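Local coordinates for protein putative glycosyl hydrolase (Bacteroides thetaiotaomicron VPI-5482, PDB 3K11) that is a putative glycosyl hydrolase of family 88, probably a carbohydrate-cleaving enzyme, though its own substrate is not established, at residues A[181-184]-A[188-191]; A[206-211]-A[230-235]; A[172-177]-A[223-228]; A[240-243]-A[248-251]. One frame throughout, in Å; residues are numbered along the deposited sequence.

Interaction 1: A[181-184]-A[188-191]; sequences EYRL and TFAR. With EDO (1,2-ethanediol), chain I.
Arg183 and Phe189 face each other at a single beta bridge between two short loop segments, 181-184 and 188-191. Two backbone bonds flank the pair. Ala190 N donates to Tyr182 O at 3.0 Å, and Leu184 N donates to Thr188 O at 2.9 Å. The Arg183 side chain runs out beside Phe189, pointing the same way. Its CB lies 3.4 Å from Thr188 O. CG comes next, 4.1 Å from Phe189 CD1. With CG anti to the carbonyl carbon (chi1 -64°) and the chain extended to NE, the guanidinium comes alongside the phenyl ring. CZ stands 3.8 Å from Phe189 CE1, which sits over the centre of one guanidinium face; the two planes are 51° apart. At the tip, NH1 meets Gly187 O and forms a salt bridge with Glu228, and NH2 bonds Ile178 O. Beyond the bridge, the methyl of Ala190 packs against Leu184 CD2 at 3.7 Å. Arg191 turns its CB away from the other segment; its extended chain ends on an ethanediol, probably from the crystallisation liquor, NH2 to O1 at 2.9 Å and NH1 to O2 at 3.1 Å. A leucine in place of Arg191 would probably leave Asp203 without its salt-bridge partner and Trp200 without its cation. The backbone bonds thus close the turn, apolar atoms pack around them, and partners beyond the segments, Glu228 and Asp203, meet the charges of Arg183 and Arg191.

Interaction 2: A[206-211]-A[230-235]; sequences MGIPAV and VKQFLQ
Ile208 drives its side chain into helix 222-240 between Gln232 and Phe233. The apolar contacts come from one branch. CG1 touches Gln232 CB at 3.7 Å. CD1, one carbon further, lies 3.6 Å from Phe233 CA and 4.1 Å from Phe233 CB, so it rests mainly on the helix backbone, with the ring a little further off. CG1 lies anti to the carbonyl carbon (chi1 -60°) and the chain then runs extended, which carries CD1 across. The helices come close here, with Ile208 CA and Gln232 CA 6.9 Å apart. Helices 202-217 and 222-240 follow each other in the chain. Such packing of consecutive helices is the main theme of the six-hairpin clan, whose members share an (alpha/alpha)6 barrel, and family 88 belongs to that clan. The polar part of the contact turns elsewhere. Gln232 starts toward Ile208, but its chain bends at chi2 (-68°) and takes the amide away. NE2 then donates to Glu228 OE2 and Gly187 O, and OE1 accepts from the Phe189 backbone N. Backbone bonding differs between the two segments. Leu234 N holds Val230 O at 2.9 Å in a regular helical bond. Helix 202-217 is kinked at Pro209, whose ring nitrogen has no hydrogen to give, and Ala210 N also lacks its bond to the preceding turn. Thr274 and Leu278 of helix 265-281 cover Ile208 and Phe233 respectively.

Interaction 3: A[172-177]-A[223-228]; sequences NYFDFI and NKYLAE
Phe174 and Tyr225 make a T-shaped pair in which the edge of the phenylalanine addresses the face of the tyrosine. The ring centroids are 5.1 Å apart and the planes stand at 72°. The side chains come from two helices, 167-180 and 222-240, and slide past each other in opposite directions, so the meeting is made by their outer ends. Phe174 CE2 does most of the touching. It lies 3.5 Å from Tyr225 CZ and equally 3.5 Å from Tyr225 OH. Phe174 CZ sits 4.0 Å above the tyrosine plane, displaced toward the rim. On Phe174, CG stands anti to the backbone N (chi1 -159°), which aims the ring across at helix 222-240. Such long reach is needed because the closest CA atoms, those of Phe174 and Tyr225, are 11.5 Å apart. Between these two segments the only contact is this pair of side chains. It joins two helices of what is probably an (alpha/alpha)6 barrel, as in the six-hairpin clan. Helix 202-217, which lies between them in sequence, supports the pair: Met214 touches both rings, and Val211 packs on the Phe174 ring and on the backbone of Tyr225. A serine in place of Tyr225 would probably open a gap beside Met214 and leave the Phe174 edge without an aromatic face. Within each helix the backbone bonds are regular, for example Ile177 N to Tyr173 O at 3.0 Å.

Interaction 4: A[240-243]-A[248-251]; sequences MFIP and YRHG. With EDO (1,2-ethanediol), chain H.
Phe241 and Tyr248 form the tight half of this beta hairpin. They are a non-hydrogen-bonded antiparallel pair, with both side chains on the same face of the sheet. The edge of Phe241 meets the face of Tyr248, planes 65° apart, and Phe241 CD1 comes within 3.5 Å of Tyr248 CE1. Phe241 CB also lies over that face in a CH-pi contact. Next along, Arg249 N donates to Met240 O at 2.9 Å. Met240, a selenomethionine, bends at its last torsion (chi3 87°), and its CE lands 3.4 Å from Gly251 CA. The other half is looser and polar. Arg249 holds CG in the crowded position between backbone N and carbonyl carbon (chi1 44°) and bends again at chi3, folding the guanidinium back over the 240-243 segment. Ile242 CG1 lies over one face of it, 3.8 Å from NH1. A water accepts from NH1 at 2.9 Å and probably donates to Phe241 O, bridging the two. NH2 donates to O2 of an ethanediol at 3.1 Å, and NE is held by His259 O. The water and the ethanediol, the latter probably from the crystallisation liquor, thus bind at the polar edge, while the aromatic half is side-chain packing. Strand 247-253 is the middle one of three, with 198-200 along its other edge. Tyr248 packs on Phe233 and Ala237 of helix 222-240 and on Ala271 of helix 265-281. Phe241 meets Tyr295 and Ala298 of helix 289-304.

Interactions 1, 2 and 3 cluster on one side of the chain's centre, with their own centres 9 to 13 Å apart. Helix 222-240 ties the set together: it supplies a segment to interactions 2 and 3 and is followed directly by the first strand of interaction 4. Along the chain, interaction 1 is nested inside the loop closed by interaction 3, while interactions 2 and 3 cross. Interaction 4 follows last. Its centre is about 15 Å from that of interaction 2, which it touches through Phe233 and Tyr248, and about 24 Å from that of interaction 3. One helix thus connects the interhelical core to the small three-stranded sheet.

Interaction 1: A[181-184]-A[188-191]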
loop_
_atom_site.group_PDB
_atom_site.type_symbol
_atom_site.label_atom_id
_atom_site.label_comp_id
_atom_site.label_asym_id
_atom_site.label_seq_id
_atom_site.Cartn_x
_atom_site.Cartn_y
_atom_site.Cartn_z
ATOM N N GLU A 181 33.555 8.704 -20.038
ATOM C CA GLU A 181 32.194 8.245 -19.785
ATOM C C GLU A 181 31.153 9.074 -20.543
ATOM O O GLU A 181 31.231 10.301 -20.543
ATOM C CB GLU A 181 31.903 8.305 -18.276
ATOM C CG GLU A 181 30.454 7.999 -17.854
ATOM C CD GLU A 181 29.899 6.708 -18.444
ATOM O OE1 GLU A 181 30.574 5.650 -18.350
ATOM O OE2 GLU A 181 28.793 6.746 -19.017
ATOM N N TYR A 182 30.182 8.396 -21.165
ATOM C CA TYR A 182 29.096 9.049 -21.866
ATOM C C TYR A 182 28.245 9.879 -20.895
ATOM O O TYR A 182 28.017 9.490 -19.732
ATOM C CB TYR A 182 28.183 8.017 -22.515
ATOM C CG TYR A 182 27.112 8.653 -23.371
ATOM C CD1 TYR A 182 27.424 9.178 -24.608
ATOM C CD2 TYR A 182 25.799 8.725 -22.962
ATOM C CE1 TYR A 182 26.463 9.802 -25.387
ATOM C CE2 TYR A 182 24.831 9.334 -23.744
ATOM C CZ TYR A 182 25.176 9.893 -24.948
ATOM O OH TYR A 182 24.251 10.492 -25.750
ATOM N N ARG A 183 27.808 11.038 -21.392
ATOM C CA ARG A 183 26.978 11.948 -20.605
ATOM C C ARG A 183 25.860 12.498 -21.478
ATOM O O ARG A 183 25.992 12.574 -22.704
ATOM C CB ARG A 183 27.796 13.132 -20.143
ATOM C CG ARG A 183 28.945 12.799 -19.172
ATOM C CD ARG A 183 29.893 13.896 -19.203
ATOM N NE ARG A 183 31.091 13.815 -18.342
ATOM C CZ ARG A 183 31.306 14.548 -17.234
ATOM N NH1 ARG A 183 30.361 15.351 -16.729
ATOM N NH2 ARG A 183 32.477 14.472 -16.612
ATOM N N LEU A 184 24.792 12.940 -20.821
ATOM C CA LEU A 184 23.741 13.717 -21.472
ATOM C C LEU A 184 24.309 15.054 -21.912
ATOM O O LEU A 184 25.439 15.395 -21.552
ATOM C CB LEU A 184 22.569 13.972 -20.504
ATOM C CG LEU A 184 21.735 12.805 -19.951
ATOM C CD1 LEU A 184 20.549 13.318 -19.120
ATOM C CD2 LEU A 184 21.272 11.862 -21.057
ATOM N N THR A 188 25.339 15.215 -17.329
ATOM C CA THR A 188 24.961 14.130 -16.405
ATOM C C THR A 188 25.459 12.756 -16.895
ATOM O O THR A 188 25.268 12.390 -18.049
ATOM C CB THR A 188 23.432 14.029 -16.194
ATOM O OG1 THR A 188 22.845 15.326 -16.013
ATOM C CG2 THR A 188 23.099 13.043 -15.025
ATOM N N PHE A 189 26.154 12.028 -16.029
ATOM C CA PHE A 189 26.604 10.669 -16.395
ATOM C C PHE A 189 25.388 9.859 -16.869
ATOM O O PHE A 189 24.410 9.786 -16.160
ATOM C CB PHE A 189 27.242 9.954 -15.211
ATOM C CG PHE A 189 28.523 10.596 -14.707
ATOM C CD1 PHE A 189 29.560 10.873 -15.566
ATOM C CD2 PHE A 189 28.706 10.821 -13.341
ATOM C CE1 PHE A 189 30.759 11.419 -15.073
ATOM C CE2 PHE A 189 29.904 11.354 -12.869
ATOM C CZ PHE A 189 30.894 11.653 -13.727
ATOM N N ALA A 190 25.504 9.208 -18.048
ATOM C CA ALA A 190 24.385 8.502 -18.683
ATOM C C ALA A 190 24.862 7.236 -19.368
ATOM O O ALA A 190 26.078 6.945 -19.430
ATOM C CB ALA A 190 23.726 9.421 -19.714
ATOM N N ARG A 191 23.897 6.476 -19.868
ATOM C CA ARG A 191 24.149 5.259 -20.644
ATOM C C ARG A 191 23.309 5.281 -21.890
ATOM O O ARG A 191 22.309 5.989 -21.967
ATOM C CB ARG A 191 23.811 4.007 -19.837
ATOM C CG ARG A 191 24.466 3.967 -18.487
ATOM C CD ARG A 191 24.460 2.593 -17.912
ATOM N NE ARG A 191 24.807 2.634 -16.496
ATOM C CZ ARG A 191 24.816 1.575 -15.700
ATOM N NH1 ARG A 191 24.523 0.380 -16.172
ATOM N NH2 ARG A 191 25.109 1.719 -14.420
HETATM C C1 EDO I . 25.384 -1.334 -11.923
HETATM O O1 EDO I . 25.360 0.087 -12.003
HETATM C C2 EDO I . 24.478 -1.873 -13.013
HETATM O O2 EDO I . 25.239 -1.905 -14.196
#

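Interaction 2: A[206-211]-A[230-235]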
loop_
_atom_site.group_PDB
_atom_site.type_symbol
_atom_site.label_atom_id
_atom_site.label_comp_id
_atom_site.label_asym_id
_atom_site.label_seq_id
_atom_site.Cartn_x
_atom_site.Cartn_y
_atom_site.Cartn_z
HETATM N N MSE A 206 27.910 5.143 -8.758
HETATM C CA MSE A 206 29.072 4.731 -9.544
HETATM C C MSE A 206 29.985 5.906 -9.871
HETATM O O MSE A 206 31.204 5.741 -9.976
HETATM C CB MSE A 206 28.670 3.998 -10.822
HETATM C CG MSE A 206 27.768 2.845 -10.634
HETATM SE SE MSE A 206 28.449 1.454 -9.391
HETATM C CE MSE A 206 26.675 0.771 -8.683
ATOM N N GLY A 207 29.414 7.084 -10.061
ATOM C CA GLY A 207 30.171 8.281 -10.471
ATOM C C GLY A 207 30.463 9.376 -9.458
ATOM O O GLY A 207 31.564 9.914 -9.438
ATOM N N ILE A 208 29.518 9.686 -8.575
ATOM C CA ILE A 208 29.649 10.920 -7.759
ATOM C C ILE A 208 30.693 10.819 -6.651
ATOM O O ILE A 208 31.517 11.713 -6.550
ATOM C CB ILE A 208 28.286 11.434 -7.268
ATOM C CG1 ILE A 208 27.423 11.728 -8.501
ATOM C CG2 ILE A 208 28.430 12.644 -6.327
ATOM C CD1 ILE A 208 25.923 12.055 -8.148
ATOM N N PRO A 209 30.732 9.699 -5.888
ATOM C CA PRO A 209 31.768 9.602 -4.846
ATOM C C PRO A 209 33.199 9.748 -5.350
ATOM O O PRO A 209 34.033 10.372 -4.675
ATOM C CB PRO A 209 31.510 8.226 -4.218
ATOM C CG PRO A 209 30.004 8.037 -4.410
ATOM C CD PRO A 209 29.851 8.525 -5.843
ATOM N N ALA A 210 33.498 9.195 -6.525
ATOM C CA ALA A 210 34.831 9.312 -7.103
ATOM C C ALA A 210 35.188 10.779 -7.358
ATOM O O ALA A 210 36.319 11.213 -7.112
ATOM C CB ALA A 210 34.900 8.526 -8.414
ATOM N N VAL A 211 34.229 11.508 -7.933
ATOM C CA VAL A 211 34.425 12.929 -8.218
ATOM C C VAL A 211 34.605 13.680 -6.902
ATOM O O VAL A 211 35.521 14.475 -6.775
ATOM C CB VAL A 211 33.288 13.512 -9.100
ATOM C CG1 VAL A 211 33.525 15.025 -9.353
ATOM C CG2 VAL A 211 33.176 12.737 -10.443
ATOM N N VAL A 230 28.465 18.023 -7.070
ATOM C CA VAL A 230 27.153 18.619 -6.772
ATOM C C VAL A 230 26.233 18.723 -8.008
ATOM O O VAL A 230 25.034 18.425 -7.952
ATOM C CB VAL A 230 27.319 19.982 -6.066
ATOM C CG1 VAL A 230 25.978 20.733 -5.929
ATOM C CG2 VAL A 230 27.927 19.740 -4.644
ATOM N N LYS A 231 26.802 19.158 -9.113
ATOM C CA LYS A 231 26.058 19.294 -10.357
ATOM C C LYS A 231 25.473 17.962 -10.773
ATOM O O LYS A 231 24.310 17.862 -11.136
ATOM C CB LYS A 231 27.019 19.796 -11.443
ATOM C CG LYS A 231 26.346 20.074 -12.789
ATOM C CD LYS A 231 27.339 20.471 -13.888
ATOM C CE LYS A 231 26.597 20.592 -15.291
ATOM N NZ LYS A 231 27.517 20.395 -16.420
ATOM N N GLN A 232 26.286 16.908 -10.745
ATOM C CA GLN A 232 25.755 15.566 -11.012
ATOM C C GLN A 232 24.639 15.234 -10.064
ATOM O O GLN A 232 23.554 14.785 -10.459
ATOM C CB GLN A 232 26.861 14.516 -10.815
ATOM C CG GLN A 232 27.950 14.572 -11.882
ATOM C CD GLN A 232 27.502 14.171 -13.267
ATOM O OE1 GLN A 232 26.587 13.390 -13.424
ATOM N NE2 GLN A 232 28.193 14.698 -14.281
ATOM N N PHE A 233 24.902 15.417 -8.788
ATOM C CA PHE A 233 23.866 15.026 -7.804
ATOM C C PHE A 233 22.540 15.673 -8.138
ATOM O O PHE A 233 21.509 15.018 -8.178
ATOM C CB PHE A 233 24.291 15.395 -6.389
ATOM C CG PHE A 233 23.373 14.839 -5.322
ATOM C CD1 PHE A 233 22.213 15.527 -4.923
ATOM C CD2 PHE A 233 23.662 13.647 -4.698
ATOM C CE1 PHE A 233 21.367 15.000 -3.971
ATOM C CE2 PHE A 233 22.748 13.097 -3.714
ATOM C CZ PHE A 233 21.637 13.765 -3.379
ATOM N N LEU A 234 22.554 16.979 -8.374
ATOM C CA LEU A 234 21.298 17.691 -8.526
ATOM C C LEU A 234 20.652 17.443 -9.883
ATOM O O LEU A 234 19.412 17.416 -10.013
ATOM C CB LEU A 234 21.549 19.175 -8.309
ATOM C CG LEU A 234 22.004 19.658 -6.922
ATOM C CD1 LEU A 234 22.310 21.145 -7.007
ATOM C CD2 LEU A 234 20.944 19.361 -5.800
ATOM N N GLN A 235 21.462 17.212 -10.896
ATOM C CA GLN A 235 20.923 16.912 -12.254
ATOM C C GLN A 235 20.268 15.535 -12.299
ATOM O O GLN A 235 19.276 15.333 -13.008
ATOM C CB GLN A 235 22.037 17.087 -13.309
ATOM C CG GLN A 235 22.296 18.564 -13.596
ATOM C CD GLN A 235 23.344 18.870 -14.640
ATOM O OE1 GLN A 235 23.597 20.056 -14.895
ATOM N NE2 GLN A 235 23.974 17.850 -15.232
#

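Interaction 3: A[172-177]-A[223-228]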
loop_
_atom_site.group_PDB
_atom_site.type_symbol
_atom_site.label_atom_id
_atom_site.label_comp_id
_atom_site.label_asym_id
_atom_site.label_seq_id
_atom_site.Cartn_x
_atom_site.Cartn_y
_atom_site.Cartn_z
ATOM N N ASN A 172 44.091 6.461 -14.061
ATOM C CA ASN A 172 43.477 5.752 -15.190
ATOM C C ASN A 172 41.961 5.670 -15.034
ATOM O O ASN A 172 41.206 5.906 -15.946
ATOM C CB ASN A 172 44.060 4.343 -15.280
ATOM C CG ASN A 172 43.624 3.597 -16.521
ATOM O OD1 ASN A 172 43.781 4.102 -17.621
ATOM N ND2 ASN A 172 43.104 2.383 -16.353
ATOM N N TYR A 173 41.527 5.258 -13.861
ATOM C CA TYR A 173 40.111 5.167 -13.580
ATOM C C TYR A 173 39.441 6.521 -13.721
ATOM O O TYR A 173 38.385 6.671 -14.367
ATOM C CB TYR A 173 39.919 4.678 -12.163
ATOM C CG TYR A 173 39.998 3.173 -11.924
ATOM C CD1 TYR A 173 39.434 2.258 -12.799
ATOM C CD2 TYR A 173 40.537 2.690 -10.740
ATOM C CE1 TYR A 173 39.453 0.884 -12.514
ATOM C CE2 TYR A 173 40.581 1.354 -10.457
ATOM C CZ TYR A 173 40.040 0.447 -11.343
ATOM O OH TYR A 173 40.036 -0.901 -11.000
ATOM N N PHE A 174 40.042 7.526 -13.122
ATOM C CA PHE A 174 39.395 8.851 -13.116
ATOM C C PHE A 174 39.428 9.523 -14.479
ATOM O O PHE A 174 38.498 10.208 -14.853
ATOM C CB PHE A 174 40.010 9.798 -12.096
ATOM C CG PHE A 174 39.084 10.917 -11.737
ATOM C CD1 PHE A 174 37.982 10.668 -10.964
ATOM C CD2 PHE A 174 39.248 12.174 -12.282
ATOM C CE1 PHE A 174 37.089 11.667 -10.680
ATOM C CE2 PHE A 174 38.383 13.188 -11.977
ATOM C CZ PHE A 174 37.293 12.939 -11.176
ATOM N N ASP A 175 40.481 9.304 -15.245
ATOM C CA ASP A 175 40.485 9.816 -16.607
ATOM C C ASP A 175 39.275 9.258 -17.351
ATOM O O ASP A 175 38.570 9.984 -18.076
ATOM C CB ASP A 175 41.740 9.396 -17.329
ATOM C CG ASP A 175 41.777 9.879 -18.801
ATOM O OD1 ASP A 175 41.473 11.031 -19.084
ATOM O OD2 ASP A 175 42.145 9.093 -19.665
ATOM N N PHE A 176 39.023 7.956 -17.199
ATOM C CA PHE A 176 37.796 7.389 -17.806
ATOM C C PHE A 176 36.514 8.087 -17.319
ATOM O O PHE A 176 35.652 8.479 -18.109
ATOM C CB PHE A 176 37.643 5.875 -17.614
ATOM C CG PHE A 176 36.307 5.405 -18.095
ATOM C CD1 PHE A 176 36.106 5.152 -19.436
ATOM C CD2 PHE A 176 35.249 5.316 -17.231
ATOM C CE1 PHE A 176 34.848 4.807 -19.879
ATOM C CE2 PHE A 176 33.985 5.001 -17.701
ATOM C CZ PHE A 176 33.806 4.783 -19.016
ATOM N N ILE A 177 36.354 8.169 -16.012
ATOM C CA ILE A 177 35.146 8.739 -15.426
ATOM C C ILE A 177 34.894 10.137 -15.942
ATOM O O ILE A 177 33.789 10.454 -16.425
ATOM C CB ILE A 177 35.239 8.738 -13.870
ATOM C CG1 ILE A 177 35.237 7.289 -13.348
ATOM C CG2 ILE A 177 34.093 9.556 -13.186
ATOM C CD1 ILE A 177 35.685 7.165 -11.917
ATOM N N ASN A 223 38.009 22.810 -6.147
ATOM C CA ASN A 223 36.747 23.498 -6.411
ATOM C C ASN A 223 36.014 22.945 -7.610
ATOM O O ASN A 223 34.777 22.830 -7.611
ATOM C CB ASN A 223 37.003 24.992 -6.598
ATOM C CG ASN A 223 37.416 25.678 -5.307
ATOM O OD1 ASN A 223 37.140 25.196 -4.206
ATOM N ND2 ASN A 223 38.041 26.824 -5.445
ATOM N N LYS A 224 36.758 22.626 -8.655
ATOM C CA LYS A 224 36.180 22.095 -9.873
ATOM C C LYS A 224 35.432 20.767 -9.611
ATOM O O LYS A 224 34.333 20.555 -10.099
ATOM C CB LYS A 224 37.303 21.866 -10.867
ATOM C CG LYS A 224 36.962 21.141 -12.177
ATOM C CD LYS A 224 38.183 21.259 -13.122
ATOM C CE LYS A 224 38.519 20.043 -13.907
ATOM N NZ LYS A 224 40.014 20.063 -14.283
ATOM N N TYR A 225 36.043 19.895 -8.825
ATOM C CA TYR A 225 35.439 18.588 -8.559
ATOM C C TYR A 225 34.298 18.662 -7.536
ATOM O O TYR A 225 33.309 17.946 -7.652
ATOM C CB TYR A 225 36.522 17.544 -8.235
ATOM C CG TYR A 225 37.451 17.224 -9.402
ATOM C CD1 TYR A 225 37.006 17.207 -10.717
ATOM C CD2 TYR A 225 38.757 16.859 -9.181
ATOM C CE1 TYR A 225 37.871 16.912 -11.765
ATOM C CE2 TYR A 225 39.610 16.565 -10.215
ATOM C CZ TYR A 225 39.150 16.576 -11.507
ATOM O OH TYR A 225 39.985 16.281 -12.565
ATOM N N LEU A 226 34.405 19.522 -6.531
ATOM C CA LEU A 226 33.243 19.755 -5.657
ATOM C C LEU A 226 32.045 20.217 -6.466
ATOM O O LEU A 226 30.960 19.749 -6.261
ATOM C CB LEU A 226 33.566 20.797 -4.550
ATOM C CG LEU A 226 34.529 20.438 -3.411
ATOM C CD1 LEU A 226 34.867 21.692 -2.528
ATOM C CD2 LEU A 226 34.013 19.278 -2.524
ATOM N N ALA A 227 32.252 21.143 -7.393
ATOM C CA ALA A 227 31.159 21.651 -8.168
ATOM C C ALA A 227 30.590 20.597 -9.078
ATOM O O ALA A 227 29.381 20.525 -9.231
ATOM C CB ALA A 227 31.559 22.915 -8.948
ATOM N N GLU A 228 31.448 19.788 -9.710
ATOM C CA GLU A 228 30.947 18.733 -10.617
ATOM C C GLU A 228 30.203 17.663 -9.855
ATOM O O GLU A 228 29.144 17.213 -10.302
ATOM C CB GLU A 228 32.087 18.134 -11.418
ATOM C CG GLU A 228 31.657 17.095 -12.477
ATOM C CD GLU A 228 30.783 17.676 -13.577
ATOM O OE1 GLU A 228 30.710 18.926 -13.725
ATOM O OE2 GLU A 228 30.185 16.868 -14.311
#

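Interaction 4: A[240-243]-A[248-251]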
loop_
_atom_site.group_PDB
_atom_site.type_symbol
_atom_site.label_atom_id
_atom_site.label_comp_id
_atom_site.label_asym_id
_atom_site.label_seq_id
_atom_site.Cartn_x
_atom_site.Cartn_y
_atom_site.Cartn_z
HETATM N N MSE A 240 15.095 12.131 -11.241
HETATM C CA MSE A 240 14.868 10.790 -10.705
HETATM C C MSE A 240 14.162 10.762 -9.346
HETATM O O MSE A 240 13.504 9.742 -9.021
HETATM C CB MSE A 240 16.208 10.011 -10.752
HETATM C CG MSE A 240 16.792 9.915 -12.181
HETATM SE SE MSE A 240 18.156 8.632 -12.230
HETATM C CE MSE A 240 16.902 7.139 -12.593
ATOM N N PHE A 241 14.222 11.862 -8.581
ATOM C CA PHE A 241 13.564 11.902 -7.241
ATOM C C PHE A 241 12.081 12.056 -7.466
ATOM O O PHE A 241 11.692 12.754 -8.392
ATOM C CB PHE A 241 14.098 13.021 -6.359
ATOM C CG PHE A 241 13.703 12.881 -4.897
ATOM C CD1 PHE A 241 14.147 11.803 -4.138
ATOM C CD2 PHE A 241 12.955 13.839 -4.278
ATOM C CE1 PHE A 241 13.800 11.685 -2.814
ATOM C CE2 PHE A 241 12.591 13.685 -2.934
ATOM C CZ PHE A 241 13.008 12.640 -2.231
ATOM N N ILE A 242 11.274 11.450 -6.593
ATOM C CA ILE A 242 9.810 11.484 -6.673
ATOM C C ILE A 242 9.348 12.111 -5.338
ATOM O O ILE A 242 9.164 11.409 -4.337
ATOM C CB ILE A 242 9.183 10.107 -6.803
ATOM C CG1 ILE A 242 9.739 9.333 -8.009
ATOM C CG2 ILE A 242 7.659 10.249 -7.074
ATOM C CD1 ILE A 242 9.516 7.860 -7.978
ATOM N N PRO A 243 9.226 13.436 -5.296
ATOM C CA PRO A 243 8.902 14.117 -4.026
ATOM C C PRO A 243 7.657 13.641 -3.321
ATOM O O PRO A 243 7.641 13.602 -2.086
ATOM C CB PRO A 243 8.785 15.604 -4.422
ATOM C CG PRO A 243 9.275 15.725 -5.765
ATOM C CD PRO A 243 9.496 14.398 -6.378
ATOM N N TYR A 248 13.364 7.460 -5.126
ATOM C CA TYR A 248 13.889 7.608 -6.461
ATOM C C TYR A 248 13.424 6.502 -7.378
ATOM O O TYR A 248 13.297 5.345 -6.968
ATOM C CB TYR A 248 15.390 7.513 -6.419
ATOM C CG TYR A 248 16.120 8.757 -5.925
ATOM C CD1 TYR A 248 16.405 8.925 -4.583
ATOM C CD2 TYR A 248 16.545 9.741 -6.806
ATOM C CE1 TYR A 248 17.099 10.002 -4.130
ATOM C CE2 TYR A 248 17.228 10.841 -6.344
ATOM C CZ TYR A 248 17.513 10.962 -5.017
ATOM O OH TYR A 248 18.205 12.062 -4.585
ATOM N N ARG A 249 13.171 6.876 -8.634
ATOM C CA ARG A 249 12.978 5.873 -9.682
ATOM C C ARG A 249 14.333 5.228 -10.079
ATOM O O ARG A 249 15.361 5.889 -10.087
ATOM C CB ARG A 249 12.270 6.458 -10.892
ATOM C CG ARG A 249 12.721 7.753 -11.356
ATOM C CD ARG A 249 12.037 8.212 -12.663
ATOM N NE ARG A 249 10.656 8.614 -12.482
ATOM C CZ ARG A 249 10.203 9.737 -11.942
ATOM N NH1 ARG A 249 10.958 10.652 -11.403
ATOM N NH2 ARG A 249 8.919 9.922 -11.888
ATOM N N HIS A 250 14.324 3.954 -10.445
ATOM C CA HIS A 250 15.559 3.282 -10.890
ATOM C C HIS A 250 16.071 3.826 -12.221
ATOM O O HIS A 250 17.269 3.916 -12.437
ATOM C CB HIS A 250 15.345 1.767 -11.019
ATOM C CG HIS A 250 16.588 1.002 -11.312
ATOM N ND1 HIS A 250 16.581 -0.233 -11.949
ATOM C CD2 HIS A 250 17.882 1.294 -11.058
ATOM C CE1 HIS A 250 17.830 -0.666 -12.056
ATOM N NE2 HIS A 250 18.644 0.239 -11.523
ATOM N N GLY A 251 15.145 4.184 -13.111
ATOM C CA GLY A 251 15.558 4.626 -14.426
ATOM C C GLY A 251 14.805 5.802 -14.973
ATOM O O GLY A 251 13.669 6.136 -14.572
HETATM C C1 EDO H . 5.263 8.979 -10.001
HETATM O O1 EDO H . 5.458 10.332 -10.459
HETATM C C2 EDO H . 6.206 7.995 -10.685
HETATM O O2 EDO H . 6.403 8.206 -12.092
HETATM O O HOH W 1 9.979 13.143 -10.172
#